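Local structure of Rho GTPase-activating protein 27 (Homo sapiens, 3PP2) at residues A[9-17]-A[29-40]; A[71-79]-A[111-122]. The protein probably activates GTP hydrolysis by CDC42 and RAC1 and may act in clathrin-mediated endocytosis, the chain here being its pleckstrin homology domain. All coordinates share one frame; numbering follows the deposited sequence.

How the interactions relate
Both interactions belong to one PH domain, and both reach the same curled antiparallel sheet. Interaction 1 is a strand pair inside that sheet, near the centre of the chain. Interaction 2 sets the C-terminal helix against the 71-79 segment, farther out. Their chemistry follows from this. Backbone hydrogen bonds hold 9-17 to 29-40, and the side chains add to them. Between 71-79 and 111-122 the direct contacts are side-chain packing, with a water at one end. The two meet directly: L38 CD1 lies 3.5 Å from L72 CD1, L14 packs on W114 and L38 on A117. Each also has a border with another subunit, at W35 in interaction 1 and at W79 and H115 in interaction 2.

Interaction 1: A[9-17]-A[29-40]; sequences DKAGVLHRT and KHWSASWTVLEG
R16 and S34 are joined by a side-chain bond. R16 NE donates to S34 OG at 2.8 Å, and the oxygen lies 19° out of the guanidinium plane. R16 CG sits between the backbone N and the carbonyl carbon (chi1 80°), and the chain bends again at chi2, which brings the guanidinium back alongside the neighbouring strand. S32 CB lies over one face of it. R16 NH1 forms a salt bridge with E67 and a hydrogen bond with F46 O. With an alanine here, S34 OG would probably lose this donor and E67 its salt bridge to this arginine. Strands 10-17 and 32-39 are an antiparallel pair of the PH-domain sheet, in unbroken register from K10-L38 to R16-S32. L14 and T36 are buried on the face toward the helix. Packing is also close at T17, whose CG2 sits over the centre of the six-membered ring of W31. T17 OG1 accepts from H30 N at 2.8 Å. On the other face G12 N lies over the W35 ring, and A11 CB touches W35 CZ2 at 3.3 Å. W35 NE1 bonds R58 O of the second subunit. The D9 end is looser and exposed. On the solvent side a water links R16 NH2, S32 OG and H30 O.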
loop_
_atom_site.group_PDB
_atom_site.type_symbol
_atom_site.label_atom_id
_atom_site.label_comp_id
_atom_site.label_asym_id
_atom_site.label_seq_id
_atom_site.Cartn_x
_atom_site.Cartn_y
_atom_site.Cartn_z
ATOM N N ASP A 9 -16.218 1.745 -9.091
ATOM C CA ASP A 9 -15.417 2.145 -10.275
ATOM C C ASP A 9 -14.087 2.699 -9.822
ATOM O O ASP A 9 -13.919 3.055 -8.678
ATOM C CB ASP A 9 -16.177 3.158 -11.091
ATOM C CG ASP A 9 -17.538 2.625 -11.537
ATOM O OD1 ASP A 9 -17.730 1.357 -11.614
ATOM O OD2 ASP A 9 -18.422 3.474 -11.786
ATOM N N LYS A 10 -13.128 2.705 -10.735
ATOM C CA LYS A 10 -11.768 3.029 -10.365
ATOM C C LYS A 10 -11.004 3.447 -11.612
ATOM O O LYS A 10 -11.282 2.978 -12.689
ATOM C CB LYS A 10 -11.110 1.805 -9.727
ATOM C CG LYS A 10 -9.922 2.137 -8.897
ATOM C CD LYS A 10 -9.497 0.884 -8.106
ATOM C CE LYS A 10 -8.306 1.168 -7.199
ATOM N NZ LYS A 10 -8.626 2.129 -6.136
ATOM N N ALA A 11 -9.985 4.266 -11.435
ATOM C CA ALA A 11 -9.113 4.656 -12.521
ATOM C C ALA A 11 -7.731 4.934 -11.958
ATOM O O ALA A 11 -7.588 5.472 -10.841
ATOM C CB ALA A 11 -9.700 5.925 -13.282
ATOM N N GLY A 12 -6.713 4.565 -12.721
ATOM C CA GLY A 12 -5.324 4.725 -12.303
ATOM C C GLY A 12 -4.327 4.213 -13.316
ATOM O O GLY A 12 -4.720 3.585 -14.294
ATOM N N VAL A 13 -3.049 4.511 -13.134
ATOM C CA VAL A 13 -2.052 3.968 -14.002
ATOM C C VAL A 13 -1.582 2.584 -13.506
ATOM O O VAL A 13 -1.207 2.437 -12.336
ATOM C CB VAL A 13 -0.880 4.943 -14.202
ATOM C CG1 VAL A 13 0.206 4.258 -15.064
ATOM C CG2 VAL A 13 -1.343 6.265 -14.831
ATOM N N LEU A 14 -1.601 1.593 -14.386
ATOM C CA LEU A 14 -1.167 0.236 -14.105
ATOM C C LEU A 14 -0.266 -0.261 -15.219
ATOM O O LEU A 14 -0.374 0.167 -16.373
ATOM C CB LEU A 14 -2.352 -0.736 -13.977
ATOM C CG LEU A 14 -3.266 -0.485 -12.784
ATOM C CD1 LEU A 14 -4.529 -1.347 -12.880
ATOM C CD2 LEU A 14 -2.529 -0.707 -11.480
ATOM N N HIS A 15 0.567 -1.238 -14.890
ATOM C CA HIS A 15 1.308 -1.989 -15.883
ATOM C C HIS A 15 0.459 -3.171 -16.335
ATOM O O HIS A 15 -0.228 -3.827 -15.538
ATOM C CB HIS A 15 2.627 -2.436 -15.336
ATOM C CG HIS A 15 3.520 -1.308 -15.009
ATOM N ND1 HIS A 15 4.557 -0.929 -15.814
ATOM C CD2 HIS A 15 3.557 -0.502 -13.924
ATOM C CE1 HIS A 15 5.186 0.089 -15.252
ATOM N NE2 HIS A 15 4.583 0.384 -14.112
ATOM N N ARG A 16 0.482 -3.450 -17.620
ATOM C CA ARG A 16 -0.270 -4.595 -18.150
ATOM C C ARG A 16 0.340 -5.128 -19.412
ATOM O O ARG A 16 0.965 -4.372 -20.184
ATOM C CB ARG A 16 -1.740 -4.213 -18.374
ATOM C CG ARG A 16 -2.061 -3.440 -19.629
ATOM C CD ARG A 16 -1.454 -2.085 -19.618
ATOM N NE ARG A 16 -1.863 -1.234 -20.728
ATOM C CZ ARG A 16 -1.422 -1.365 -21.955
ATOM N NH1 ARG A 16 -1.829 -0.498 -22.902
ATOM N NH2 ARG A 16 -0.553 -2.334 -22.243
ATOM N N THR A 17 0.109 -6.416 -19.652
ATOM C CA THR A 17 0.414 -7.030 -20.928
ATOM C C THR A 17 -0.678 -8.040 -21.251
ATOM O O THR A 17 -1.173 -8.737 -20.361
ATOM C CB THR A 17 1.787 -7.767 -20.898
ATOM O OG1 THR A 17 2.037 -8.347 -22.179
ATOM C CG2 THR A 17 1.929 -8.853 -19.806
ATOM N N LYS A 29 6.055 -11.395 -23.500
ATOM C CA LYS A 29 5.326 -10.326 -22.846
ATOM C C LYS A 29 5.545 -8.997 -23.539
ATOM O O LYS A 29 6.594 -8.765 -24.189
ATOM C CB LYS A 29 5.653 -10.289 -21.348
ATOM C CG LYS A 29 4.945 -11.476 -20.614
ATOM C CD LYS A 29 5.276 -11.610 -19.212
ATOM C CE LYS A 29 4.800 -12.945 -18.679
ATOM N NZ LYS A 29 5.590 -14.104 -19.210
ATOM N N HIS A 30 4.509 -8.173 -23.479
ATOM C CA HIS A 30 4.484 -6.851 -24.069
ATOM C C HIS A 30 3.988 -5.829 -23.047
ATOM O O HIS A 30 2.911 -5.263 -23.183
ATOM C CB HIS A 30 3.585 -6.863 -25.313
ATOM C CG HIS A 30 4.164 -7.618 -26.449
ATOM N ND1 HIS A 30 4.043 -8.986 -26.581
ATOM C CD2 HIS A 30 4.877 -7.195 -27.517
ATOM C CE1 HIS A 30 4.653 -9.373 -27.689
ATOM N NE2 HIS A 30 5.169 -8.305 -28.273
ATOM N N TRP A 31 4.757 -5.646 -21.982
ATOM C CA TRP A 31 4.363 -4.731 -20.914
ATOM C C TRP A 31 4.414 -3.266 -21.295
ATOM O O TRP A 31 5.386 -2.800 -21.935
ATOM C CB TRP A 31 5.260 -4.898 -19.684
ATOM C CG TRP A 31 5.188 -6.179 -18.938
ATOM C CD1 TRP A 31 6.098 -7.209 -18.981
ATOM C CD2 TRP A 31 4.243 -6.528 -17.913
ATOM N NE1 TRP A 31 5.751 -8.188 -18.084
ATOM C CE2 TRP A 31 4.616 -7.802 -17.417
ATOM C CE3 TRP A 31 3.090 -5.916 -17.407
ATOM C CZ2 TRP A 31 3.878 -8.466 -16.415
ATOM C CZ3 TRP A 31 2.376 -6.556 -16.427
ATOM C CH2 TRP A 31 2.771 -7.819 -15.931
ATOM N N SER A 32 3.420 -2.530 -20.836
ATOM C CA SER A 32 3.389 -1.075 -20.844
ATOM C C SER A 32 2.625 -0.584 -19.627
ATOM O O SER A 32 1.767 -1.316 -19.112
ATOM C CB SER A 32 2.626 -0.560 -22.068
ATOM O OG SER A 32 3.266 -0.898 -23.245
ATOM N N ALA A 33 2.886 0.647 -19.210
ATOM C CA ALA A 33 2.040 1.317 -18.239
ATOM C C ALA A 33 1.016 2.171 -18.946
ATOM O O ALA A 33 1.350 2.903 -19.878
ATOM C CB ALA A 33 2.872 2.196 -17.289
ATOM N N SER A 34 -0.221 2.083 -18.545
ATOM C CA SER A 34 -1.284 2.907 -19.093
ATOM C C SER A 34 -2.300 3.307 -18.096
ATOM O O SER A 34 -2.498 2.616 -17.084
ATOM C CB SER A 34 -2.004 2.186 -20.239
ATOM O OG SER A 34 -2.873 1.173 -19.792
ATOM N N TRP A 35 -2.960 4.415 -18.374
ATOM C CA TRP A 35 -4.210 4.702 -17.718
ATOM C C TRP A 35 -5.160 3.520 -17.927
ATOM O O TRP A 35 -5.172 2.866 -18.981
ATOM C CB TRP A 35 -4.816 5.976 -18.308
ATOM C CG TRP A 35 -5.982 6.549 -17.605
ATOM C CD1 TRP A 35 -7.227 6.731 -18.096
ATOM C CD2 TRP A 35 -5.994 7.022 -16.254
ATOM N NE1 TRP A 35 -8.029 7.298 -17.123
ATOM C CE2 TRP A 35 -7.283 7.491 -15.987
ATOM C CE3 TRP A 35 -5.022 7.107 -15.253
ATOM C CZ2 TRP A 35 -7.632 8.040 -14.753
ATOM C CZ3 TRP A 35 -5.383 7.641 -13.995
ATOM C CH2 TRP A 35 -6.659 8.109 -13.781
ATOM N N THR A 36 -5.927 3.247 -16.881
ATOM C CA THR A 36 -6.826 2.110 -16.778
ATOM C C THR A 36 -8.078 2.608 -16.104
ATOM O O THR A 36 -7.999 3.308 -15.092
ATOM C CB THR A 36 -6.179 0.979 -15.938
ATOM O OG1 THR A 36 -4.906 0.632 -16.508
ATOM C CG2 THR A 36 -7.044 -0.281 -15.888
ATOM N N VAL A 37 -9.229 2.240 -16.645
ATOM C CA VAL A 37 -10.517 2.602 -16.082
ATOM C C VAL A 37 -11.405 1.387 -15.937
ATOM O O VAL A 37 -11.578 0.630 -16.869
ATOM C CB VAL A 37 -11.255 3.645 -16.959
ATOM C CG1 VAL A 37 -12.694 3.956 -16.464
ATOM C CG2 VAL A 37 -10.389 4.941 -17.040
ATOM N N LEU A 38 -11.919 1.204 -14.735
ATOM C CA LEU A 38 -12.974 0.238 -14.454
ATOM C C LEU A 38 -14.274 0.982 -14.250
ATOM O O LEU A 38 -14.390 1.816 -13.362
ATOM C CB LEU A 38 -12.628 -0.538 -13.191
ATOM C CG LEU A 38 -13.666 -1.533 -12.690
ATOM C CD1 LEU A 38 -13.898 -2.620 -13.699
ATOM C CD2 LEU A 38 -13.215 -2.083 -11.350
ATOM N N GLU A 39 -15.258 0.713 -15.108
ATOM C CA GLU A 39 -16.555 1.395 -15.023
ATOM C C GLU A 39 -17.608 0.440 -15.535
ATOM O O GLU A 39 -17.427 -0.149 -16.590
ATOM C CB GLU A 39 -16.512 2.679 -15.885
ATOM C CG GLU A 39 -17.713 3.578 -15.799
ATOM C CD GLU A 39 -17.440 4.988 -16.380
ATOM O OE1 GLU A 39 -16.300 5.263 -16.871
ATOM O OE2 GLU A 39 -18.379 5.823 -16.347
ATOM N N GLY A 40 -18.705 0.299 -14.790
ATOM C CA GLY A 40 -19.786 -0.559 -15.193
ATOM C C GLY A 40 -19.487 -1.985 -15.608
ATOM O O GLY A 40 -20.062 -2.482 -16.576
HETATM O O HOH W 1 1.455 -2.828 -24.116
#

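Interaction 2: A[71-79]-A[111-122]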
loop_
_atom_site.group_PDB
_atom_site.type_symbol
_atom_site.label_atom_id
_atom_site.label_comp_id
_atom_site.label_asym_id
_atom_site.label_seq_id
_atom_site.Cartn_x
_atom_site.Cartn_y
_atom_site.Cartn_z
ATOM N N GLU A 71 -14.418 -7.058 -20.933
ATOM C CA GLU A 71 -15.723 -7.154 -20.312
ATOM C C GLU A 71 -15.611 -8.179 -19.197
ATOM O O GLU A 71 -15.096 -9.254 -19.390
ATOM C CB GLU A 71 -16.800 -7.510 -21.365
ATOM C CG GLU A 71 -16.913 -6.457 -22.452
ATOM C CD GLU A 71 -17.851 -6.804 -23.581
ATOM O OE1 GLU A 71 -18.590 -7.803 -23.459
ATOM O OE2 GLU A 71 -17.854 -6.050 -24.610
ATOM N N LEU A 72 -16.071 -7.820 -18.026
ATOM C CA LEU A 72 -15.807 -8.669 -16.857
ATOM C C LEU A 72 -16.835 -9.775 -16.614
ATOM O O LEU A 72 -16.580 -10.661 -15.848
ATOM C CB LEU A 72 -15.654 -7.821 -15.599
ATOM C CG LEU A 72 -14.455 -6.853 -15.621
ATOM C CD1 LEU A 72 -14.455 -6.000 -14.349
ATOM C CD2 LEU A 72 -13.133 -7.578 -15.846
ATOM N N ARG A 73 -17.983 -9.740 -17.274
ATOM C CA ARG A 73 -18.984 -10.815 -17.117
ATOM C C ARG A 73 -18.343 -12.104 -17.585
ATOM O O ARG A 73 -17.872 -12.193 -18.719
ATOM C CB ARG A 73 -20.228 -10.489 -17.980
ATOM C CG ARG A 73 -21.354 -11.551 -18.052
ATOM C CD ARG A 73 -22.436 -11.218 -19.194
ATOM N N GLY A 74 -18.282 -13.107 -16.717
ATOM C CA GLY A 74 -17.673 -14.382 -17.079
ATOM C C GLY A 74 -16.157 -14.439 -17.054
ATOM O O GLY A 74 -15.566 -15.433 -17.481
ATOM N N ALA A 75 -15.510 -13.376 -16.564
ATOM C CA ALA A 75 -14.079 -13.330 -16.477
ATOM C C ALA A 75 -13.629 -14.037 -15.191
ATOM O O ALA A 75 -14.411 -14.209 -14.253
ATOM C CB ALA A 75 -13.590 -11.848 -16.501
ATOM N N THR A 76 -12.364 -14.420 -15.173
ATOM C CA THR A 76 -11.719 -15.052 -14.021
ATOM C C THR A 76 -10.509 -14.204 -13.629
ATOM O O THR A 76 -9.697 -13.855 -14.476
ATOM C CB THR A 76 -11.271 -16.463 -14.358
ATOM O OG1 THR A 76 -12.415 -17.241 -14.718
ATOM C CG2 THR A 76 -10.624 -17.157 -13.146
ATOM N N LEU A 77 -10.442 -13.849 -12.352
ATOM C CA LEU A 77 -9.338 -13.057 -11.779
ATOM C C LEU A 77 -8.611 -13.886 -10.747
ATOM O O LEU A 77 -9.249 -14.512 -9.896
ATOM C CB LEU A 77 -9.942 -11.835 -11.126
ATOM C CG LEU A 77 -9.039 -10.936 -10.294
ATOM C CD1 LEU A 77 -8.070 -10.194 -11.210
ATOM C CD2 LEU A 77 -9.927 -9.962 -9.459
ATOM N N SER A 78 -7.300 -13.780 -10.752
ATOM C CA SER A 78 -6.472 -14.404 -9.754
ATOM C C SER A 78 -5.194 -13.629 -9.517
ATOM O O SER A 78 -4.836 -12.768 -10.296
ATOM C CB SER A 78 -6.109 -15.810 -10.168
ATOM O OG SER A 78 -5.422 -15.823 -11.387
ATOM N N TRP A 79 -4.518 -13.918 -8.425
ATOM C CA TRP A 79 -3.117 -13.576 -8.283
ATOM C C TRP A 79 -2.339 -14.572 -9.144
ATOM O O TRP A 79 -2.511 -15.789 -9.031
ATOM C CB TRP A 79 -2.674 -13.627 -6.830
ATOM C CG TRP A 79 -3.258 -12.570 -5.990
ATOM C CD1 TRP A 79 -4.521 -12.537 -5.457
ATOM C CD2 TRP A 79 -2.618 -11.339 -5.564
ATOM N NE1 TRP A 79 -4.684 -11.408 -4.715
ATOM C CE2 TRP A 79 -3.547 -10.646 -4.756
ATOM C CE3 TRP A 79 -1.353 -10.783 -5.752
ATOM C CZ2 TRP A 79 -3.264 -9.387 -4.182
ATOM C CZ3 TRP A 79 -1.053 -9.552 -5.157
ATOM C CH2 TRP A 79 -2.004 -8.872 -4.384
ATOM N N ILE A 111 -2.292 -2.818 -6.130
ATOM C CA ILE A 111 -2.778 -4.051 -6.798
ATOM C C ILE A 111 -3.905 -4.701 -6.007
ATOM O O ILE A 111 -4.891 -5.134 -6.578
ATOM C CB ILE A 111 -1.609 -4.998 -7.086
ATOM C CG1 ILE A 111 -0.848 -4.462 -8.322
ATOM C CG2 ILE A 111 -2.019 -6.465 -7.277
ATOM C CD1 ILE A 111 -1.617 -4.661 -9.671
ATOM N N SER A 112 -3.795 -4.774 -4.683
ATOM C CA SER A 112 -4.880 -5.403 -3.903
ATOM C C SER A 112 -6.182 -4.631 -4.033
ATOM O O SER A 112 -7.252 -5.210 -4.147
ATOM C CB SER A 112 -4.448 -5.540 -2.447
ATOM O OG SER A 112 -5.477 -6.122 -1.668
ATOM N N THR A 113 -6.086 -3.303 -4.004
ATOM C CA THR A 113 -7.285 -2.499 -4.155
ATOM C C THR A 113 -7.900 -2.666 -5.570
ATOM O O THR A 113 -9.126 -2.667 -5.714
ATOM C CB THR A 113 -7.081 -1.014 -3.815
ATOM O OG1 THR A 113 -6.166 -0.411 -4.742
ATOM C CG2 THR A 113 -6.580 -0.867 -2.338
ATOM N N TRP A 114 -7.073 -2.794 -6.584
ATOM C CA TRP A 114 -7.579 -3.116 -7.918
ATOM C C TRP A 114 -8.185 -4.509 -8.011
ATOM O O TRP A 114 -9.197 -4.708 -8.676
ATOM C CB TRP A 114 -6.497 -2.922 -8.995
ATOM C CG TRP A 114 -6.406 -1.511 -9.469
ATOM C CD1 TRP A 114 -5.554 -0.548 -9.045
ATOM C CD2 TRP A 114 -7.202 -0.924 -10.484
ATOM N NE1 TRP A 114 -5.762 0.619 -9.724
ATOM C CE2 TRP A 114 -6.763 0.426 -10.625
ATOM C CE3 TRP A 114 -8.222 -1.397 -11.318
ATOM C CZ2 TRP A 114 -7.301 1.290 -11.557
ATOM C CZ3 TRP A 114 -8.762 -0.511 -12.251
ATOM C CH2 TRP A 114 -8.302 0.805 -12.354
ATOM N N HIS A 115 -7.583 -5.484 -7.350
ATOM C CA HIS A 115 -8.171 -6.787 -7.295
ATOM C C HIS A 115 -9.569 -6.719 -6.737
ATOM O O HIS A 115 -10.496 -7.293 -7.303
ATOM C CB HIS A 115 -7.271 -7.712 -6.453
ATOM C CG HIS A 115 -7.808 -9.083 -6.286
ATOM N ND1 HIS A 115 -8.879 -9.360 -5.471
ATOM C CD2 HIS A 115 -7.452 -10.260 -6.856
ATOM C CE1 HIS A 115 -9.172 -10.645 -5.570
ATOM N NE2 HIS A 115 -8.297 -11.223 -6.371
ATOM N N LYS A 116 -9.743 -5.997 -5.631
ATOM C CA LYS A 116 -11.063 -5.848 -5.010
ATOM C C LYS A 116 -12.089 -5.253 -5.963
ATOM O O LYS A 116 -13.206 -5.738 -6.076
ATOM C CB LYS A 116 -10.957 -5.000 -3.740
ATOM C CG LYS A 116 -12.201 -5.004 -2.883
ATOM C CD LYS A 116 -11.952 -4.200 -1.584
ATOM C CE LYS A 116 -13.207 -4.200 -0.700
ATOM N NZ LYS A 116 -13.054 -3.244 0.382
ATOM N N ALA A 117 -11.680 -4.217 -6.687
ATOM C CA ALA A 117 -12.597 -3.529 -7.598
ATOM C C ALA A 117 -12.963 -4.446 -8.762
ATOM O O ALA A 117 -14.136 -4.524 -9.177
ATOM C CB ALA A 117 -12.002 -2.192 -8.051
ATOM N N ILE A 118 -11.969 -5.079 -9.370
ATOM C CA ILE A 118 -12.223 -5.984 -10.497
ATOM C C ILE A 118 -13.055 -7.173 -10.076
ATOM O O ILE A 118 -14.000 -7.564 -10.780
ATOM C CB ILE A 118 -10.891 -6.445 -11.168
ATOM C CG1 ILE A 118 -10.124 -5.247 -11.772
ATOM C CG2 ILE A 118 -11.132 -7.513 -12.254
ATOM C CD1 ILE A 118 -8.655 -5.532 -12.063
ATOM N N ALA A 119 -12.763 -7.732 -8.915
ATOM C CA ALA A 119 -13.567 -8.830 -8.385
ATOM C C ALA A 119 -15.035 -8.433 -8.237
ATOM O O ALA A 119 -15.950 -9.215 -8.587
ATOM C CB ALA A 119 -12.994 -9.320 -6.999
ATOM N N GLN A 120 -15.289 -7.232 -7.724
ATOM C CA GLN A 120 -16.671 -6.763 -7.609
ATOM C C GLN A 120 -17.289 -6.584 -8.993
ATOM O O GLN A 120 -18.483 -6.861 -9.186
ATOM C CB GLN A 120 -16.735 -5.472 -6.812
ATOM C CG GLN A 120 -18.144 -4.980 -6.560
ATOM C CD GLN A 120 -18.250 -3.845 -5.533
ATOM O OE1 GLN A 120 -17.445 -3.734 -4.590
ATOM N NE2 GLN A 120 -19.254 -2.999 -5.714
ATOM N N GLY A 121 -16.514 -6.119 -9.970
ATOM C CA GLY A 121 -17.036 -5.955 -11.352
ATOM C C GLY A 121 -17.415 -7.242 -11.999
ATOM O O GLY A 121 -18.382 -7.286 -12.804
ATOM N N ILE A 122 -16.684 -8.296 -11.674
ATOM C CA ILE A 122 -16.986 -9.628 -12.208
ATOM C C ILE A 122 -18.283 -10.142 -11.651
ATOM O O ILE A 122 -19.036 -10.805 -12.366
ATOM C CB ILE A 122 -15.826 -10.599 -11.908
ATOM C CG1 ILE A 122 -14.607 -10.202 -12.740
ATOM C CG2 ILE A 122 -16.205 -12.065 -12.211
ATOM C CD1 ILE A 122 -13.330 -10.969 -12.398
HETATM O O HOH W 2 -19.130 -12.988 -14.013
#
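The C-terminal helix of this PH domain covers one end of the curled sheet, packing against strand 76-79 and the turn before it. Strand and helix run nearly antiparallel, at 158°. L77 is the central residue. With CG anti to the backbone N (chi1 172°), the side chain heads for the helix, and chi2 then sets CD2 over one face of the H115 ring, 3.7 Å from the centroid. The same methyl also meets I118 CG2 and A119 CB.

Toward the end of the helix, I122 packs beside the turn. Its CD1 touches L77 CB at 3.7 Å, and its CG2 lies against A75 O. In the type II beta turn from L72 to A75, both end residues point toward the helix. L72 CB meets I122 CG1, while L72 CD1 reaches the backbone at I118 O and lies close against G121 CA. Water 2 joins G74 N to I122 O.

At the other end, W79 turns its indole to the helix. W79 CH2 touches I111 CG2 at 3.8 Å. The five-membered ring of W79 and the H115 ring are 23° from parallel but slid apart, so they barely overlap. The polar atoms here face another subunit. H115 ND1 bonds W79 NE1 of the third subunit, and S112 OG bonds H115 ND1 of that subunit.

The direct contacts between the two segments are apolar, CH-pi and aromatic, with some methyls resting on backbone carbonyls, and none is a hydrogen bond. The helix is therefore held here by shape and burial more than by directed bonds. The H115 ring has both roles: L77 packs on one face, while its ND1 serves the neighbouring chain, which probably helps fix its rotation.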